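Local coordinates for Poly(A) RNA polymerase protein 2 (Saccharomyces cerevisiae, PDB 3NYB) that probably adds poly(A) tails to RNA as the nucleotidyltransferase subunit of the TRAMP RNA surveillance complex, at residues P121-V126 and I134-E139. The protein carries 1 engineered substitution. Residues are numbered along the deposited sequence; the frame is centred on the assembly and turned at random.
Sequences PIIKFV and IAVSFE. Engineered in segment 134-139: A135 (natural residue Asp).
I123 pairs with V136 and F125 with I134 as antiparallel hydrogen-bonded pairs, the two strand axes coming within 4.5 Å at 155° between their directions. Each pair is closed by two N-H...O=C bonds, I123 N to V136 O at 2.9 Å among them. Between them K124 and A135 form the non-hydrogen-bonded pair. Past the last bonded pair, a water bridges P121 O and F138 N.

The side chains of I123, F125, I134 and V136 share one face of the sheet; beta-branched I123, I134 and V136 favour the extended backbone, and with the F125 ring they make this buried face apolar. F125 CG sits between its own N and carbonyl carbon (chi1 67°), which turns the ring toward the neighbouring strand; I134 CB lies over one ring face, 3.9 Å from the centroid, a CH-pi contact, while V136 CG2 stands at the edge. With only a methyl group at F125, as in an alanine, I134 CB and CG2 are likely to lose the ring they pack against. On the other face I122 CG2 meets the CB of A135, an engineered residue, at 3.9 Å. K124 starts beside A135, then leads away, as suits a partly exposed lysine.

This beta hairpin belongs to the nucleotidyltransferase palm sheet, where the natural Asp replaced by A135, beside D80 and near D78, is consistent with the third carboxylate of the family's metal-binding triad.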
# COMPACT_ATOMS: atom_id res chain seq x y z
N PRO A 121 -11.26 -4.76 -20.34
CA PRO A 121 -11.08 -3.53 -21.10
C PRO A 121 -11.72 -2.35 -20.38
O PRO A 121 -12.82 -2.48 -19.86
CB PRO A 121 -11.82 -3.81 -22.41
CG PRO A 121 -12.83 -4.84 -22.07
CD PRO A 121 -12.34 -5.61 -20.87
N ILE A 122 -11.01 -1.22 -20.35
CA ILE A 122 -11.42 -0.08 -19.55
C ILE A 122 -11.32 1.23 -20.32
O ILE A 122 -10.47 1.39 -21.20
CB ILE A 122 -10.57 0.03 -18.28
CG1 ILE A 122 -10.84 -1.15 -17.37
CG2 ILE A 122 -10.85 1.33 -17.55
CD1 ILE A 122 -9.85 -1.24 -16.23
N ILE A 123 -12.20 2.17 -19.99
CA ILE A 123 -12.23 3.47 -20.64
C ILE A 123 -11.90 4.56 -19.59
O ILE A 123 -12.59 4.69 -18.57
CB ILE A 123 -13.62 3.71 -21.29
CG1 ILE A 123 -13.72 5.07 -21.94
CG2 ILE A 123 -14.74 3.60 -20.25
CD1 ILE A 123 -15.15 5.54 -22.03
N LYS A 124 -10.82 5.30 -19.82
CA LYS A 124 -10.41 6.35 -18.89
C LYS A 124 -10.69 7.72 -19.49
O LYS A 124 -10.49 7.91 -20.68
CB LYS A 124 -8.92 6.26 -18.58
CG LYS A 124 -8.47 4.94 -18.00
CD LYS A 124 -6.96 4.82 -18.07
CE LYS A 124 -6.27 5.89 -17.24
NZ LYS A 124 -4.78 5.73 -17.23
N PHE A 125 -11.13 8.66 -18.67
CA PHE A 125 -11.37 10.02 -19.13
C PHE A 125 -11.46 11.02 -17.98
O PHE A 125 -11.35 10.66 -16.81
CB PHE A 125 -12.63 10.09 -20.00
CG PHE A 125 -13.91 9.82 -19.25
CD1 PHE A 125 -14.67 10.87 -18.75
CD2 PHE A 125 -14.34 8.51 -19.04
CE1 PHE A 125 -15.85 10.62 -18.05
CE2 PHE A 125 -15.52 8.26 -18.34
CZ PHE A 125 -16.28 9.31 -17.85
N VAL A 126 -11.66 12.29 -18.32
CA VAL A 126 -11.86 13.32 -17.32
C VAL A 126 -13.17 14.05 -17.59
O VAL A 126 -13.37 14.57 -18.68
CB VAL A 126 -10.70 14.34 -17.33
CG1 VAL A 126 -11.01 15.51 -16.42
CG2 VAL A 126 -9.41 13.68 -16.91
N ILE A 134 -12.26 9.56 -14.28
CA ILE A 134 -13.10 8.36 -14.26
C ILE A 134 -12.53 7.23 -15.10
O ILE A 134 -11.98 7.47 -16.19
CB ILE A 134 -14.52 8.64 -14.80
CG1 ILE A 134 -15.35 9.43 -13.80
CG2 ILE A 134 -15.22 7.33 -15.14
CD1 ILE A 134 -15.23 10.88 -13.98
N ALA A 135 -12.67 6.01 -14.60
CA ALA A 135 -12.40 4.81 -15.38
C ALA A 135 -13.60 3.86 -15.36
O ALA A 135 -14.01 3.40 -14.29
CB ALA A 135 -11.17 4.11 -14.87
N VAL A 136 -14.14 3.56 -16.54
CA VAL A 136 -15.33 2.74 -16.66
C VAL A 136 -15.07 1.40 -17.31
O VAL A 136 -14.33 1.32 -18.29
CB VAL A 136 -16.43 3.44 -17.49
CG1 VAL A 136 -17.54 2.46 -17.79
CG2 VAL A 136 -16.96 4.65 -16.74
N SER A 137 -15.70 0.35 -16.78
CA SER A 137 -15.61 -0.99 -17.34
C SER A 137 -16.93 -1.71 -17.07
O SER A 137 -17.70 -1.27 -16.22
CB SER A 137 -14.47 -1.73 -16.65
OG SER A 137 -14.81 -1.97 -15.30
N PHE A 138 -17.17 -2.82 -17.76
CA PHE A 138 -18.40 -3.60 -17.57
C PHE A 138 -18.18 -4.77 -16.63
O PHE A 138 -18.96 -5.72 -16.61
CB PHE A 138 -18.97 -4.10 -18.90
CG PHE A 138 -19.30 -3.00 -19.87
CD1 PHE A 138 -20.49 -2.31 -19.79
CD2 PHE A 138 -18.41 -2.67 -20.88
CE1 PHE A 138 -20.78 -1.30 -20.67
CE2 PHE A 138 -18.70 -1.66 -21.77
CZ PHE A 138 -19.88 -0.97 -21.67
N GLU A 139 -17.13 -4.69 -15.83
CA GLU A 139 -16.74 -5.78 -14.94
C GLU A 139 -15.78 -5.24 -13.88
O GLU A 139 -14.81 -4.56 -14.21
CB GLU A 139 -16.07 -6.88 -15.77
CG GLU A 139 -15.74 -8.16 -15.02
CD GLU A 139 -15.45 -9.32 -15.97
OE1 GLU A 139 -16.41 -9.90 -16.51
OE2 GLU A 139 -14.26 -9.64 -16.17
O HOH W 1 -15.57 -4.04 -19.52